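Local coordinates for protein beta-1,3-glucosyltransferase (Paecilomyces sp. J18, PDB 5JVV) that is a glucosyltransferase of the carbohydrate-active enzyme class, built on a beta-sandwich probably of the jelly-roll type, at residues D13-F18 / V53-D58; A88-M93 / D118-V123; M131-K136 / C230-E235. All blocks are in the same frame, centred on the assembly; numbering follows the deposited sequence.

Interaction 1: D13-F18 / V53-D58; sequences DFLDAF and VYLGVD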
loop_
_atom_site.group_PDB
_atom_site.type_symbol
_atom_site.label_atom_id
_atom_site.label_comp_id
_atom_site.label_asym_id
_atom_site.label_seq_id
_atom_site.Cartn_x
_atom_site.Cartn_y
_atom_site.Cartn_z
ATOM N N ASP A 13 7.475 13.654 13.174
ATOM C CA ASP A 13 6.928 12.686 14.119
ATOM C C ASP A 13 6.506 11.410 13.407
ATOM O O ASP A 13 6.666 10.310 13.933
ATOM C CB ASP A 13 5.729 13.273 14.872
ATOM C CG ASP A 13 6.117 14.402 15.804
ATOM O OD1 ASP A 13 7.309 14.514 16.157
ATOM O OD2 ASP A 13 5.216 15.173 16.197
ATOM N N PHE A 14 5.964 11.565 12.203
ATOM C CA PHE A 14 5.607 10.419 11.385
ATOM C C PHE A 14 6.872 9.621 11.081
ATOM O O PHE A 14 6.928 8.422 11.337
ATOM C CB PHE A 14 4.943 10.890 10.082
ATOM C CG PHE A 14 4.625 9.775 9.119
ATOM C CD1 PHE A 14 3.381 9.155 9.133
ATOM C CD2 PHE A 14 5.579 9.362 8.188
ATOM C CE1 PHE A 14 3.092 8.138 8.242
ATOM C CE2 PHE A 14 5.302 8.345 7.303
ATOM C CZ PHE A 14 4.054 7.739 7.318
ATOM N N LEU A 15 7.886 10.277 10.530
ATOM C CA LEU A 15 9.130 9.585 10.203
ATOM C C LEU A 15 9.753 8.893 11.427
ATOM O O LEU A 15 10.266 7.771 11.322
ATOM C CB LEU A 15 10.128 10.556 9.567
ATOM C CG LEU A 15 9.752 11.084 8.184
ATOM C CD1 LEU A 15 10.720 12.172 7.746
ATOM C CD2 LEU A 15 9.713 9.943 7.159
ATOM N N ASP A 16 9.708 9.555 12.577
ATOM C CA ASP A 16 10.274 8.985 13.798
ATOM C C ASP A 16 9.520 7.749 14.280
ATOM O O ASP A 16 10.039 6.987 15.090
ATOM C CB ASP A 16 10.290 10.027 14.922
ATOM C CG ASP A 16 11.318 11.118 14.702
ATOM O OD1 ASP A 16 12.241 10.928 13.885
ATOM O OD2 ASP A 16 11.216 12.166 15.370
ATOM N N ALA A 17 8.297 7.553 13.789
ATOM C CA ALA A 17 7.450 6.443 14.238
ATOM C C ALA A 17 7.592 5.193 13.380
ATOM O O ALA A 17 6.863 4.219 13.572
ATOM C CB ALA A 17 5.994 6.885 14.291
ATOM N N PHE A 18 8.529 5.220 12.438
ATOM C CA PHE A 18 8.770 4.073 11.567
ATOM C C PHE A 18 10.241 3.700 11.577
ATOM O O PHE A 18 11.104 4.563 11.730
ATOM C CB PHE A 18 8.339 4.385 10.122
ATOM C CG PHE A 18 6.848 4.454 9.934
ATOM C CD1 PHE A 18 6.158 3.361 9.431
ATOM C CD2 PHE A 18 6.138 5.604 10.261
ATOM C CE1 PHE A 18 4.781 3.404 9.258
ATOM C CE2 PHE A 18 4.766 5.657 10.090
ATOM C CZ PHE A 18 4.085 4.556 9.587
ATOM N N VAL A 53 4.759 14.300 4.387
ATOM C CA VAL A 53 5.956 13.488 4.251
ATOM C C VAL A 53 6.051 12.915 2.836
ATOM O O VAL A 53 5.103 12.310 2.328
ATOM C CB VAL A 53 5.966 12.345 5.290
ATOM C CG1 VAL A 53 7.089 11.354 4.986
ATOM C CG2 VAL A 53 6.117 12.912 6.694
ATOM N N TYR A 54 7.203 13.120 2.209
ATOM C CA TYR A 54 7.496 12.604 0.882
ATOM C C TYR A 54 8.372 11.361 1.013
ATOM O O TYR A 54 9.421 11.400 1.670
ATOM C CB TYR A 54 8.228 13.689 0.073
ATOM C CG TYR A 54 8.826 13.257 -1.257
ATOM C CD1 TYR A 54 8.181 13.549 -2.457
ATOM C CD2 TYR A 54 10.052 12.603 -1.320
ATOM C CE1 TYR A 54 8.720 13.171 -3.674
ATOM C CE2 TYR A 54 10.603 12.222 -2.535
ATOM C CZ TYR A 54 9.930 12.512 -3.710
ATOM O OH TYR A 54 10.467 12.137 -4.927
ATOM N N LEU A 55 7.930 10.263 0.406
ATOM C CA LEU A 55 8.736 9.043 0.277
ATOM C C LEU A 55 8.828 8.713 -1.207
ATOM O O LEU A 55 7.849 8.283 -1.809
ATOM C CB LEU A 55 8.083 7.872 1.009
ATOM C CG LEU A 55 7.534 8.090 2.419
ATOM C CD1 LEU A 55 6.771 6.846 2.859
ATOM C CD2 LEU A 55 8.671 8.434 3.400
ATOM N N GLY A 56 10.000 8.909 -1.791
ATOM C CA GLY A 56 10.173 8.735 -3.219
ATOM C C GLY A 56 11.276 7.755 -3.553
ATOM O O GLY A 56 11.766 7.029 -2.682
ATOM N N VAL A 57 11.665 7.742 -4.819
ATOM C CA VAL A 57 12.675 6.807 -5.304
ATOM C C VAL A 57 13.740 7.561 -6.093
ATOM O O VAL A 57 13.590 8.745 -6.393
ATOM C CB VAL A 57 12.048 5.698 -6.191
ATOM C CG1 VAL A 57 10.936 4.966 -5.439
ATOM C CG2 VAL A 57 11.518 6.276 -7.510
ATOM N N ASP A 58 14.830 6.880 -6.430
ATOM C CA ASP A 58 15.849 7.462 -7.287
ATOM C C ASP A 58 15.251 7.619 -8.687
ATOM O O ASP A 58 14.956 6.630 -9.347
ATOM C CB ASP A 58 17.051 6.503 -7.316
ATOM C CG ASP A 58 18.177 6.962 -8.228
ATOM O OD1 ASP A 58 17.964 7.782 -9.144
ATOM O OD2 ASP A 58 19.305 6.455 -8.041
#
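With chi1 at 176°, Phe14 places CG trans to its main-chain N and sends the ring off the helix towards Val53, whereas in Leu15 a chi1 of -68° sets CG opposite the carbonyl carbon, so that CD2 reaches the same valine. Val53 answers with both branches. Its CG2 lies 3.9 Å from CD2 of Phe14, approaching the ring obliquely, and its CG1 sits 3.7 Å from CD2 of Leu15. One beta-branched residue thus fits between two neighbouring helix residues, a place that suits valine because its two methyls diverge directly from CB. Leu15 extends the contact further along the strand: its CD2 lies 4.2 Å from CD2 of Leu55, the two leucines running past each other in opposite senses.

The phenyl ring is steadied from within its own segment. CE2 of Phe18 rests 3.5 Å above one face of the Phe14 ring, offset towards the rim, while the carbonyl O of Phe14 lies in the plane of the Phe18 ring at its edge. All four residues that meet across the contact are buried and wholly apolar at their tips, and dispersion forces and the exclusion of water hold them together. Around them, Phe14 also touches Ile291 and Phe243, and Leu55 touches Ile291, Leu75 and Phe243, so that residues of both sheets are involved. A short amphipathic helix, 11-16, thereby keeps its aspartates outward and lays its apolar side against the hydrophobic core of a beta-sandwich, consistent with the jelly roll of glycoside hydrolase family 16.

Interaction 2: A88-M93 / D118-V123; sequences ADIKHM and DIIEGV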
loop_
_atom_site.group_PDB
_atom_site.type_symbol
_atom_site.label_atom_id
_atom_site.label_comp_id
_atom_site.label_asym_id
_atom_site.label_seq_id
_atom_site.Cartn_x
_atom_site.Cartn_y
_atom_site.Cartn_z
ATOM N N ALA A 88 -5.465 7.067 7.076
ATOM C CA ALA A 88 -4.310 7.624 6.384
ATOM C C ALA A 88 -4.753 8.654 5.360
ATOM O O ALA A 88 -5.463 8.315 4.410
ATOM C CB ALA A 88 -3.519 6.528 5.708
ATOM N N ASP A 89 -4.346 9.910 5.557
ATOM C CA ASP A 89 -4.611 10.945 4.571
ATOM C C ASP A 89 -3.397 11.033 3.653
ATOM O O ASP A 89 -2.313 11.438 4.075
ATOM C CB ASP A 89 -4.929 12.285 5.260
ATOM C CG ASP A 89 -5.243 13.397 4.277
ATOM O OD1 ASP A 89 -4.608 13.459 3.210
ATOM O OD2 ASP A 89 -6.114 14.247 4.591
ATOM N N ILE A 90 -3.586 10.631 2.396
ATOM C CA ILE A 90 -2.490 10.498 1.442
ATOM C C ILE A 90 -2.752 11.423 0.254
ATOM O O ILE A 90 -3.777 11.305 -0.417
ATOM C CB ILE A 90 -2.386 9.029 0.970
ATOM C CG1 ILE A 90 -2.158 8.109 2.174
ATOM C CG2 ILE A 90 -1.276 8.857 -0.065
ATOM C CD1 ILE A 90 -2.457 6.642 1.906
ATOM N N LYS A 91 -1.841 12.358 0.010
ATOM C CA LYS A 91 -2.000 13.310 -1.081
ATOM C C LYS A 91 -1.596 12.697 -2.426
ATOM O O LYS A 91 -2.165 13.022 -3.469
ATOM C CB LYS A 91 -1.182 14.579 -0.798
ATOM C CG LYS A 91 -1.232 15.615 -1.916
ATOM C CD LYS A 91 -0.203 16.722 -1.726
ATOM C CE LYS A 91 -0.506 17.592 -0.519
ATOM N NZ LYS A 91 -1.787 18.338 -0.688
ATOM N N HIS A 92 -0.619 11.796 -2.398
ATOM C CA HIS A 92 -0.039 11.257 -3.618
ATOM C C HIS A 92 0.474 9.864 -3.303
ATOM O O HIS A 92 0.967 9.614 -2.199
ATOM C CB HIS A 92 1.126 12.156 -4.064
ATOM C CG HIS A 92 1.601 11.927 -5.468
ATOM N ND1 HIS A 92 2.499 10.931 -5.804
ATOM C CD2 HIS A 92 1.365 12.615 -6.610
ATOM C CE1 HIS A 92 2.767 10.998 -7.093
ATOM N NE2 HIS A 92 2.089 12.008 -7.612
ATOM N N MET A 93 0.343 8.953 -4.259
ATOM C CA MET A 93 0.939 7.628 -4.137
ATOM C C MET A 93 1.702 7.351 -5.421
ATOM O O MET A 93 1.560 8.098 -6.389
ATOM C CB MET A 93 -0.121 6.549 -3.896
ATOM C CG MET A 93 -1.007 6.234 -5.101
ATOM S SD MET A 93 -1.884 4.686 -4.867
ATOM C CE MET A 93 -0.512 3.559 -4.965
ATOM N N ASP A 118 -3.520 -6.016 2.872
ATOM C CA ASP A 118 -3.003 -5.071 1.878
ATOM C C ASP A 118 -4.067 -4.029 1.606
ATOM O O ASP A 118 -5.097 -4.341 0.999
ATOM C CB ASP A 118 -2.627 -5.791 0.574
ATOM C CG ASP A 118 -1.622 -6.906 0.789
ATOM O OD1 ASP A 118 -0.742 -6.751 1.654
ATOM O OD2 ASP A 118 -1.723 -7.941 0.106
ATOM N N ILE A 119 -3.831 -2.804 2.082
ATOM C CA ILE A 119 -4.830 -1.740 2.015
ATOM C C ILE A 119 -4.803 -1.013 0.669
ATOM O O ILE A 119 -5.851 -0.821 0.035
ATOM C CB ILE A 119 -4.636 -0.736 3.158
ATOM C CG1 ILE A 119 -4.757 -1.457 4.509
ATOM C CG2 ILE A 119 -5.677 0.386 3.074
ATOM C CD1 ILE A 119 -4.342 -0.581 5.690
ATOM N N ILE A 120 -3.603 -0.608 0.256
ATOM C CA ILE A 120 -3.355 -0.082 -1.079
ATOM C C ILE A 120 -2.287 -0.960 -1.700
ATOM O O ILE A 120 -1.213 -1.156 -1.119
ATOM C CB ILE A 120 -2.827 1.362 -1.057
ATOM C CG1 ILE A 120 -3.783 2.279 -0.298
ATOM C CG2 ILE A 120 -2.629 1.866 -2.491
ATOM C CD1 ILE A 120 -3.209 3.680 -0.061
ATOM N N GLU A 121 -2.576 -1.529 -2.863
ATOM C CA GLU A 121 -1.559 -2.315 -3.565
ATOM C C GLU A 121 -1.862 -2.393 -5.049
ATOM O O GLU A 121 -3.013 -2.454 -5.457
ATOM C CB GLU A 121 -1.385 -3.720 -2.960
ATOM C CG GLU A 121 -0.090 -4.411 -3.427
ATOM C CD GLU A 121 0.462 -5.406 -2.432
ATOM O OE1 GLU A 121 0.225 -5.230 -1.218
ATOM O OE2 GLU A 121 1.164 -6.354 -2.860
ATOM N N GLY A 122 -0.814 -2.379 -5.862
ATOM C CA GLY A 122 -0.986 -2.495 -7.297
ATOM C C GLY A 122 0.362 -2.611 -7.956
ATOM O O GLY A 122 1.390 -2.470 -7.291
ATOM N N VAL A 123 0.362 -2.857 -9.264
ATOM C CA VAL A 123 1.602 -2.987 -10.015
ATOM C C VAL A 123 1.490 -2.303 -11.353
ATOM O O VAL A 123 0.390 -2.191 -11.926
ATOM C CB VAL A 123 1.970 -4.479 -10.249
ATOM C CG1 VAL A 123 2.248 -5.179 -8.931
ATOM C CG2 VAL A 123 0.845 -5.202 -11.018
#
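Ile120 meets Ile90 and Met93 across the interior of the beta-sandwich, from within the Glu-Ile-Asp-Ile-Ile-Glu sequence that matches the signature of glycoside hydrolase family 16. A classic beta bulge, in which Ile119 and Ile120 both face Phe104, breaks the regular strand here. From its backbone the side chain of Ile120 starts out towards segment 88-93 and divides at CB. The short branch, CG2, meets the end of Met93, lying 3.7 Å from CE and 3.8 Å from SD. The longer branch continues through CG1 to CD1, which meets Ile90 tip to tip. A branched residue can therefore serve two partners at once, one with each arm.

Met93 suits its side of the contact because its unbranched chain is long and flexible. CG stands between the backbone N and the carbonyl carbon (chi1 71°), and a bend at chi3 (-69°) brings CE, beside SD, against CG2 of Ile120, the two side chains running past each other in opposite directions. Phe178 of helix 175-180 packs against both Ile90 and Met93. Across the sandwich, the closest approach joins two terminal methyls, CD1 of Ile90 and CD1 of Ile120, 3.6 Å apart.

Interaction 3: M131-K136 / C230-E235; sequences MVLHTK and CDIGKE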
loop_
_atom_site.group_PDB
_atom_site.type_symbol
_atom_site.label_atom_id
_atom_site.label_comp_id
_atom_site.label_asym_id
_atom_site.label_seq_id
_atom_site.Cartn_x
_atom_site.Cartn_y
_atom_site.Cartn_z
ATOM N N MET A 131 -7.379 -4.340 -3.045
ATOM C CA MET A 131 -7.307 -4.634 -1.618
ATOM C C MET A 131 -7.226 -6.141 -1.490
ATOM O O MET A 131 -7.990 -6.858 -2.139
ATOM C CB MET A 131 -8.566 -4.124 -0.910
ATOM C CG MET A 131 -8.706 -2.594 -0.968
ATOM S SD MET A 131 -10.373 -2.032 -0.600
ATOM C CE MET A 131 -11.180 -2.471 -2.144
ATOM N N VAL A 132 -6.297 -6.634 -0.674
ATOM C CA VAL A 132 -6.086 -8.080 -0.560
ATOM C C VAL A 132 -5.891 -8.472 0.899
ATOM O O VAL A 132 -5.161 -7.796 1.626
ATOM C CB VAL A 132 -4.813 -8.534 -1.319
ATOM C CG1 VAL A 132 -4.739 -10.064 -1.382
ATOM C CG2 VAL A 132 -4.763 -7.955 -2.723
ATOM N N LEU A 133 -6.538 -9.555 1.330
ATOM C CA LEU A 133 -6.148 -10.188 2.586
ATOM C C LEU A 133 -5.593 -11.575 2.295
ATOM O O LEU A 133 -6.038 -12.245 1.360
ATOM C CB LEU A 133 -7.333 -10.312 3.548
ATOM C CG LEU A 133 -7.508 -9.212 4.599
ATOM C CD1 LEU A 133 -7.657 -7.828 3.974
ATOM C CD2 LEU A 133 -8.700 -9.519 5.506
ATOM N N HIS A 134 -4.610 -11.985 3.090
ATOM C CA HIS A 134 -4.152 -13.366 3.111
ATOM C C HIS A 134 -4.260 -13.804 4.555
ATOM O O HIS A 134 -3.765 -13.111 5.445
ATOM C CB HIS A 134 -2.687 -13.472 2.663
ATOM C CG HIS A 134 -2.433 -12.981 1.271
ATOM N ND1 HIS A 134 -2.601 -13.777 0.159
ATOM C CD2 HIS A 134 -2.004 -11.781 0.814
ATOM C CE1 HIS A 134 -2.292 -13.087 -0.923
ATOM N NE2 HIS A 134 -1.928 -11.873 -0.554
ATOM N N THR A 135 -4.911 -14.938 4.797
ATOM C CA THR A 135 -5.119 -15.413 6.162
ATOM C C THR A 135 -4.542 -16.807 6.343
ATOM O O THR A 135 -4.424 -17.556 5.373
ATOM C CB THR A 135 -6.622 -15.459 6.531
ATOM O OG1 THR A 135 -7.324 -16.325 5.624
ATOM C CG2 THR A 135 -7.250 -14.071 6.477
ATOM N N LYS A 136 -4.207 -17.170 7.583
ATOM C CA LYS A 136 -3.803 -18.560 7.862
ATOM C C LYS A 136 -5.003 -19.505 7.815
ATOM O O LYS A 136 -4.919 -20.606 7.256
ATOM C CB LYS A 136 -3.107 -18.674 9.227
ATOM C CG LYS A 136 -1.752 -17.983 9.326
ATOM C CD LYS A 136 -1.302 -17.808 10.789
ATOM C CE LYS A 136 -0.596 -19.045 11.325
ATOM N NZ LYS A 136 -0.157 -18.921 12.751
ATOM N N CYS A 230 -15.227 -16.781 8.422
ATOM C CA CYS A 230 -14.371 -16.854 9.594
ATOM C C CYS A 230 -14.432 -15.501 10.272
ATOM O O CYS A 230 -14.863 -14.516 9.665
ATOM C CB CYS A 230 -12.922 -17.153 9.205
ATOM S SG CYS A 230 -12.026 -15.735 8.498
ATOM N N ASP A 231 -14.002 -15.440 11.526
ATOM C CA ASP A 231 -13.829 -14.139 12.157
ATOM C C ASP A 231 -12.531 -13.541 11.615
ATOM O O ASP A 231 -11.445 -13.812 12.125
ATOM C CB ASP A 231 -13.819 -14.262 13.686
ATOM C CG ASP A 231 -15.221 -14.429 14.271
ATOM O OD1 ASP A 231 -16.211 -14.080 13.592
ATOM O OD2 ASP A 231 -15.332 -14.904 15.421
ATOM N N ILE A 232 -12.665 -12.740 10.559
ATOM C CA ILE A 232 -11.531 -12.220 9.794
ATOM C C ILE A 232 -10.490 -11.515 10.673
ATOM O O ILE A 232 -9.281 -11.693 10.504
ATOM C CB ILE A 232 -12.037 -11.238 8.700
ATOM C CG1 ILE A 232 -12.709 -11.988 7.543
ATOM C CG2 ILE A 232 -10.909 -10.369 8.166
ATOM C CD1 ILE A 232 -11.746 -12.757 6.640
ATOM N N GLY A 233 -10.959 -10.709 11.619
ATOM C CA GLY A 233 -10.041 -9.922 12.428
ATOM C C GLY A 233 -9.282 -10.713 13.479
ATOM O O GLY A 233 -8.307 -10.210 14.048
ATOM N N LYS A 234 -9.720 -11.945 13.749
ATOM C CA LYS A 234 -9.012 -12.806 14.692
ATOM C C LYS A 234 -7.881 -13.558 13.998
ATOM O O LYS A 234 -7.097 -14.263 14.637
ATOM C CB LYS A 234 -9.967 -13.805 15.353
ATOM C CG LYS A 234 -10.919 -13.218 16.375
ATOM C CD LYS A 234 -11.638 -14.355 17.108
ATOM C CE LYS A 234 -12.739 -13.850 18.017
ATOM N NZ LYS A 234 -13.273 -14.962 18.865
ATOM N N GLU A 235 -7.797 -13.399 12.682
ATOM C CA GLU A 235 -6.716 -14.001 11.905
ATOM C C GLU A 235 -5.388 -13.279 12.043
ATOM O O GLU A 235 -4.354 -13.771 11.580
ATOM C CB GLU A 235 -7.092 -14.049 10.424
ATOM C CG GLU A 235 -8.224 -15.001 10.110
ATOM C CD GLU A 235 -7.859 -16.465 10.337
ATOM O OE1 GLU A 235 -8.745 -17.229 10.777
ATOM O OE2 GLU A 235 -6.698 -16.850 10.072
HETATM O O HOH W 1 -3.597 -14.968 9.140
#
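Thr135 and Glu235 bring the two backbones to 6.1 Å between their CA atoms, where the chain leaving strand 130-134 passes a short 3-10 segment, 232-234, held by the bonds from Lys234 N to Asp231 O and from Glu235 N to Ile232 O. The side chains then divide the contact into an apolar and a polar half.

In the apolar half, CD2 of Leu133 rests 3.6 Å from CG2 of Ile232, the two side chains crossing at a slant. Ile195 of strand 195-201 touches both. Leucine and isoleucine suit this buried corner between a strand and a 3-10 segment because their apolar side chains need no polar partner there.

In the polar half, Thr135 and Glu235 cross at about a right angle. The methyl CG2 of Thr135 lies 3.9 Å from CG of Glu235, so the aliphatic parts pack while Thr135 OG1 and Glu235 OE2 are hydrogen-bonded to Gly137. A bend at chi2 of -67° folds the glutamate chain over, carrying OE2 to the loop just after Lys136, where it accepts a hydrogen bond from Gly137 N. Thr135 OG1 is hydrogen-bonded to the carbonyl O of the same Gly137. Lys136 N, 3.5 Å from OE2 of Glu235, instead donates to a water at 2.8 Å, and this water in turn donates to the carbonyl O of Glu235, also over 2.8 Å. A disulfide between Cys230 and Cys139 ties the two loops together covalently close by.

Glutamate and threonine thus combine short apolar stems with polar ends that meet the turn after the strand. Peptide N-H donation to OE2 would tend to favour the charged carboxylate, and the water bridge lets two main-chain groups pair without touching directly.

How the interactions relate
The three contacts follow one another along the chain, each closing before the next opens. Interactions 1 and 2 have centres 14 Å apart and do not touch, yet their strands 53-55 and 84-90 both pair with strand 289-297 in the same antiparallel sheet. Interactions 2 and 3 are 19 Å apart between centres and meet directly, since strands 116-121 and 130-134 are neighbours in the other sheet; Asp118 N lies 2.7 Å from Val132 O, a probable hydrogen bond. Interactions 1 and 3, 28 Å apart, lie on opposite sides of the chain's centre. Interaction 2 thus joins the two sheets through their interior, while interactions 1 and 3 fasten a helix and a disulfide-linked loop to the sandwich.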